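Local coordinates for beta-phenylalanine aminotransferase (Variovorax paradoxus, PDB 4AO9), which probably transfers the amino group of beta-phenylalanine to a keto acid acceptor, using pyridoxal-5'-phosphate as a class-III aminotransferase does, at residues A33-F37 with Q402-F406; E365-F371 with I439-I443. One frame throughout, in Å; residues are numbered along the deposited sequence.

Interaction 1: A33-F37 with Q402-F406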
loop_
_atom_site.group_PDB
_atom_site.type_symbol
_atom_site.label_atom_id
_atom_site.label_comp_id
_atom_site.label_asym_id
_atom_site.label_seq_id
_atom_site.Cartn_x
_atom_site.Cartn_y
_atom_site.Cartn_z
ATOM N N ALA A 33 3.838 32.997 17.616
ATOM C CA ALA A 33 3.763 31.547 17.828
ATOM C C ALA A 33 4.850 30.800 17.047
ATOM O O ALA A 33 5.486 29.877 17.580
ATOM C CB ALA A 33 2.376 31.019 17.471
ATOM N N TYR A 34 5.065 31.214 15.797
ATOM C CA TYR A 34 6.128 30.639 14.962
ATOM C C TYR A 34 7.493 30.809 15.632
ATOM O O TYR A 34 8.281 29.865 15.698
ATOM C CB TYR A 34 6.164 31.280 13.574
ATOM C CG TYR A 34 5.221 30.708 12.521
ATOM C CD1 TYR A 34 3.942 30.253 12.847
ATOM C CD2 TYR A 34 5.607 30.674 11.178
ATOM C CE1 TYR A 34 3.078 29.758 11.858
ATOM C CE2 TYR A 34 4.762 30.185 10.188
ATOM C CZ TYR A 34 3.492 29.736 10.531
ATOM O OH TYR A 34 2.661 29.260 9.540
ATOM N N ARG A 35 7.764 32.012 16.140
ATOM C CA ARG A 35 9.057 32.277 16.770
ATOM C C ARG A 35 9.283 31.425 18.013
ATOM O O ARG A 35 10.355 30.835 18.180
ATOM C CB ARG A 35 9.223 33.761 17.121
ATOM C CG ARG A 35 10.608 34.074 17.683
ATOM C CD ARG A 35 10.688 35.430 18.367
ATOM N NE ARG A 35 9.782 35.579 19.509
ATOM C CZ ARG A 35 9.914 34.957 20.681
ATOM N NH1 ARG A 35 10.904 34.095 20.890
ATOM N NH2 ARG A 35 9.028 35.187 21.644
ATOM N N ARG A 36 8.282 31.374 18.890
ATOM C CA ARG A 36 8.386 30.602 20.121
ATOM C C ARG A 36 8.554 29.107 19.816
ATOM O O ARG A 36 9.384 28.431 20.429
ATOM C CB ARG A 36 7.178 30.854 21.029
ATOM C CG ARG A 36 7.225 32.198 21.769
ATOM C CD ARG A 36 6.081 32.351 22.775
ATOM N NE ARG A 36 4.811 32.702 22.131
ATOM C CZ ARG A 36 3.838 31.838 21.850
ATOM N NH1 ARG A 36 3.970 30.549 22.154
ATOM N NH2 ARG A 36 2.726 32.263 21.260
ATOM N N PHE A 37 7.775 28.617 18.855
ATOM C CA PHE A 37 7.879 27.230 18.403
ATOM C C PHE A 37 9.282 26.933 17.866
ATOM O O PHE A 37 9.903 25.929 18.240
ATOM C CB PHE A 37 6.797 26.960 17.349
ATOM C CG PHE A 37 6.924 25.622 16.656
ATOM C CD1 PHE A 37 6.338 24.484 17.200
ATOM C CD2 PHE A 37 7.634 25.517 15.470
ATOM C CE1 PHE A 37 6.458 23.248 16.561
ATOM C CE2 PHE A 37 7.766 24.288 14.826
ATOM C CZ PHE A 37 7.169 23.154 15.373
ATOM N N GLN A 402 -4.045 27.200 13.258
ATOM C CA GLN A 402 -2.614 27.200 13.591
ATOM C C GLN A 402 -2.391 27.686 15.020
ATOM O O GLN A 402 -1.641 27.073 15.784
ATOM C CB GLN A 402 -1.808 28.045 12.606
ATOM C CG GLN A 402 -1.825 27.550 11.178
ATOM C CD GLN A 402 -0.925 28.377 10.295
ATOM O OE1 GLN A 402 0.307 28.304 10.397
ATOM N NE2 GLN A 402 -1.526 29.171 9.423
ATOM N N LEU A 403 -3.050 28.783 15.391
ATOM C CA LEU A 403 -2.925 29.303 16.751
ATOM C C LEU A 403 -3.338 28.261 17.791
ATOM O O LEU A 403 -2.657 28.089 18.799
ATOM C CB LEU A 403 -3.706 30.623 16.923
ATOM C CG LEU A 403 -3.141 31.836 16.157
ATOM C CD1 LEU A 403 -4.081 33.042 16.214
ATOM C CD2 LEU A 403 -1.762 32.246 16.660
ATOM N N LEU A 404 -4.435 27.547 17.523
ATOM C CA LEU A 404 -4.875 26.444 18.389
ATOM C C LEU A 404 -3.818 25.350 18.518
ATOM O O LEU A 404 -3.493 24.916 19.627
ATOM C CB LEU A 404 -6.187 25.831 17.874
ATOM C CG LEU A 404 -6.711 24.631 18.680
ATOM C CD1 LEU A 404 -7.010 24.988 20.143
ATOM C CD2 LEU A 404 -7.961 24.089 18.011
ATOM N N PHE A 405 -3.289 24.917 17.372
ATOM C CA PHE A 405 -2.257 23.884 17.326
ATOM C C PHE A 405 -1.043 24.242 18.188
ATOM O O PHE A 405 -0.600 23.435 19.006
ATOM C CB PHE A 405 -1.827 23.615 15.873
ATOM C CG PHE A 405 -0.666 22.673 15.756
ATOM C CD1 PHE A 405 -0.859 21.293 15.862
ATOM C CD2 PHE A 405 0.627 23.163 15.574
ATOM C CE1 PHE A 405 0.219 20.415 15.777
ATOM C CE2 PHE A 405 1.717 22.286 15.486
ATOM C CZ PHE A 405 1.505 20.912 15.594
ATOM N N PHE A 406 -0.523 25.457 18.012
ATOM C CA PHE A 406 0.651 25.893 18.774
ATOM C C PHE A 406 0.349 26.079 20.256
ATOM O O PHE A 406 1.170 25.732 21.109
ATOM C CB PHE A 406 1.262 27.165 18.172
ATOM C CG PHE A 406 1.891 26.952 16.823
ATOM C CD1 PHE A 406 3.017 26.138 16.688
ATOM C CD2 PHE A 406 1.366 27.563 15.685
ATOM C CE1 PHE A 406 3.592 25.927 15.443
ATOM C CE2 PHE A 406 1.936 27.353 14.435
ATOM C CZ PHE A 406 3.056 26.535 14.316
#

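Interaction 2: E365-F371 with I439-I443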
loop_
_atom_site.group_PDB
_atom_site.type_symbol
_atom_site.label_atom_id
_atom_site.label_comp_id
_atom_site.label_asym_id
_atom_site.label_seq_id
_atom_site.Cartn_x
_atom_site.Cartn_y
_atom_site.Cartn_z
ATOM N N GLU A 365 -18.874 30.500 26.209
ATOM C CA GLU A 365 -17.947 31.609 25.988
ATOM C C GLU A 365 -18.347 32.526 24.830
ATOM O O GLU A 365 -17.739 33.577 24.630
ATOM C CB GLU A 365 -16.520 31.081 25.779
ATOM C CG GLU A 365 -15.919 30.369 26.992
ATOM C CD GLU A 365 -15.828 31.253 28.218
ATOM O OE1 GLU A 365 -15.435 32.435 28.081
ATOM O OE2 GLU A 365 -16.154 30.765 29.323
ATOM N N GLY A 366 -19.344 32.111 24.052
ATOM C CA GLY A 366 -19.854 32.923 22.946
ATOM C C GLY A 366 -18.974 33.000 21.713
ATOM O O GLY A 366 -19.162 33.871 20.861
ATOM N N VAL A 367 -18.020 32.079 21.602
ATOM C CA VAL A 367 -17.119 32.063 20.447
ATOM C C VAL A 367 -17.684 31.216 19.307
ATOM O O VAL A 367 -18.405 30.243 19.540
ATOM C CB VAL A 367 -15.685 31.585 20.814
ATOM C CG1 VAL A 367 -14.988 32.627 21.674
ATOM C CG2 VAL A 367 -15.712 30.225 21.514
ATOM N N ALA A 368 -17.362 31.605 18.076
ATOM C CA ALA A 368 -17.691 30.795 16.905
ATOM C C ALA A 368 -16.643 29.685 16.762
ATOM O O ALA A 368 -15.727 29.757 15.936
ATOM C CB ALA A 368 -17.764 31.650 15.654
ATOM N N MET A 369 -16.790 28.685 17.621
ATOM C CA MET A 369 -15.906 27.533 17.683
ATOM C C MET A 369 -16.770 26.352 18.106
ATOM O O MET A 369 -17.652 26.480 18.958
ATOM C CB MET A 369 -14.767 27.781 18.679
ATOM C CG MET A 369 -13.669 26.722 18.678
ATOM S SD MET A 369 -12.434 27.055 19.956
ATOM C CE MET A 369 -11.254 25.759 19.570
ATOM N N GLN A 370 -16.545 25.206 17.477
ATOM C CA GLN A 370 -17.300 24.011 17.812
ATOM C C GLN A 370 -16.474 22.784 17.458
ATOM O O GLN A 370 -15.466 22.882 16.760
ATOM C CB GLN A 370 -18.624 23.978 17.053
ATOM C CG GLN A 370 -18.472 23.906 15.544
ATOM C CD GLN A 370 -19.810 23.831 14.868
ATOM O OE1 GLN A 370 -20.490 22.807 14.922
ATOM N NE2 GLN A 370 -20.208 24.923 14.239
ATOM N N PHE A 371 -16.914 21.639 17.958
ATOM C CA PHE A 371 -16.302 20.363 17.628
ATOM C C PHE A 371 -17.362 19.472 17.010
ATOM O O PHE A 371 -18.413 19.244 17.606
ATOM C CB PHE A 371 -15.713 19.723 18.885
ATOM C CG PHE A 371 -14.477 20.417 19.390
ATOM C CD1 PHE A 371 -14.569 21.635 20.075
ATOM C CD2 PHE A 371 -13.212 19.864 19.169
ATOM C CE1 PHE A 371 -13.421 22.285 20.530
ATOM C CE2 PHE A 371 -12.065 20.503 19.638
ATOM C CZ PHE A 371 -12.168 21.717 20.316
ATOM N N ILE A 439 -8.441 23.990 25.895
ATOM C CA ILE A 439 -9.375 24.739 25.062
ATOM C C ILE A 439 -9.897 25.944 25.843
ATOM O O ILE A 439 -10.039 27.032 25.288
ATOM C CB ILE A 439 -10.530 23.834 24.532
ATOM C CG1 ILE A 439 -9.962 22.668 23.699
ATOM C CG2 ILE A 439 -11.568 24.645 23.723
ATOM C CD1 ILE A 439 -9.085 23.086 22.502
ATOM N N GLY A 440 -10.150 25.740 27.136
ATOM C CA GLY A 440 -10.554 26.830 28.033
ATOM C C GLY A 440 -9.513 27.934 28.075
ATOM O O GLY A 440 -9.846 29.117 27.939
ATOM N N SER A 441 -8.248 27.553 28.245
ATOM C CA SER A 441 -7.170 28.541 28.270
ATOM C C SER A 441 -6.937 29.174 26.899
ATOM O O SER A 441 -6.557 30.341 26.811
ATOM C CB SER A 441 -5.874 27.957 28.849
ATOM O OG SER A 441 -5.361 26.917 28.038
ATOM N N PHE A 442 -7.171 28.412 25.827
ATOM C CA PHE A 442 -7.100 28.970 24.484
ATOM C C PHE A 442 -8.101 30.113 24.301
ATOM O O PHE A 442 -7.728 31.207 23.873
ATOM C CB PHE A 442 -7.328 27.893 23.415
ATOM C CG PHE A 442 -7.277 28.421 22.013
ATOM C CD1 PHE A 442 -6.070 28.828 21.453
ATOM C CD2 PHE A 442 -8.443 28.523 21.254
ATOM C CE1 PHE A 442 -6.021 29.331 20.160
ATOM C CE2 PHE A 442 -8.403 29.022 19.953
ATOM C CZ PHE A 442 -7.188 29.421 19.404
ATOM N N ILE A 443 -9.365 29.841 24.618
ATOM C CA ILE A 443 -10.436 30.836 24.499
ATOM C C ILE A 443 -10.162 32.027 25.418
ATOM O O ILE A 443 -10.299 33.177 25.001
ATOM C CB ILE A 443 -11.827 30.217 24.788
ATOM C CG1 ILE A 443 -12.171 29.168 23.724
ATOM C CG2 ILE A 443 -12.921 31.304 24.837
ATOM C CD1 ILE A 443 -13.268 28.202 24.129
#

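Interaction 1: A33-F37 with Q402-F406
Phe-406 projects from helix 398-410 into an aromatic cluster with Tyr-34 and Phe-37 of helix 23-40, an example of a helix pair in which one large side chain supplies most of the packing. Here the axes of 33-37 and 402-406 run in the same general direction, inclined at 29°, and approach to 10.8 Å.

Among the ring contacts, Phe-406 meets Phe-37 in an offset edge-to-face pair, centroids 5.2 Å apart and planes at 65°. Phe-406 presents the edge, while Phe-37, its CG anti to the backbone N, offers a face. The Tyr-34 ring meets Phe-406 obliquely, CE1 lying 3.7 Å from Phe-406 CE2. Aliphatic packing completes the apolar part: Ala-33 CB sits 4.0 Å from Phe-406 CD2 and also touches Leu-403 CD2.

The polar part lies at the partly exposed margin, where the tyrosine hydroxyl donates to the side-chain carbonyl of Gln-402. A phenylalanine in place of Tyr-34 would probably leave Gln-402 OE1 without this donor and its amide freer to turn. The 2.7 Å bond from Tyr-34 OH reaches Gln-402 OE1 in the carbonyl plane, with a C=O...donor angle of 146°.

Interaction 2: E365-F371 with I439-I443
Ile-439 meets Phe-371 at the edge of its ring, the two side chains approaching from opposite directions across a layer of apolar packing between helix 429-445 and the chain leading into strand 370-374. The tip of the isoleucine, CD1, lies near the ring plane, 4.0 Å from Phe-371 CZ. Its other branch, CG2, faces Met-369 CE at 4.3 Å. Ser-441 is hydrogen-bonded to His-407 of helix 398-410. Phe-442 leaves the helix at the flank, but its ring swings back so that CD2 lies 4.3 Å from Met-369 CE. That methyl thus reaches both residues; the methionine reaches across fully extended, with CG anti to the backbone N (chi1 -172°).

Ile-443, one turn on from Ile-439, is the most extensively buried by the opposing segment. Its CG2 lies 3.7 Å from Glu-365 CB and close to CG, so it packs on the aliphatic part of the glutamate. The same methyl is 4.0 Å from Val-367 CG1, while Ile-443 CD1 approaches the valine's CG2. Met-369 SD also passes Ile-443 CG1 at 4.3 Å.

Segment 365-371 supplies these groups as helix 341-365 ends in a Schellman motif, with Gly-366 at positive phi. An inverse gamma turn centred on Ala-368 follows, and Val-367, Met-369 and Phe-371 all direct their side chains toward helix 429-445. Leu-358, on the helix that ends here, touches both Phe-371 and Ile-439, while Leu-404 of helix 398-410 packs on Met-369, Ile-439 and Phe-442; both leucines thus pack against the layer, and strand 370-374 continues from it as an outer strand, within this chain, of a three-stranded antiparallel sheet.

How the interactions relate
Helix 398-410 joins the two contacts: it supplies one half of interaction 1, and through Leu-404 it also packs against interaction 2. Leu-404 CD1 lies 3.7 Å from Ile-439 CD1, although the contact centres are about 17 Å apart. Helix 398-410 therefore lies between helix 23-40 and helix 429-445. Both contacts are largely buried, but each has a more accessible margin. In interaction 1 that margin carries a side-chain hydrogen bond, whereas in interaction 2 the exposed Glu-365 contributes its aliphatic carbons. Aromatic rings meeting one another dominate the helix pair; aliphatic branches and a methionine join helix to loop and strand.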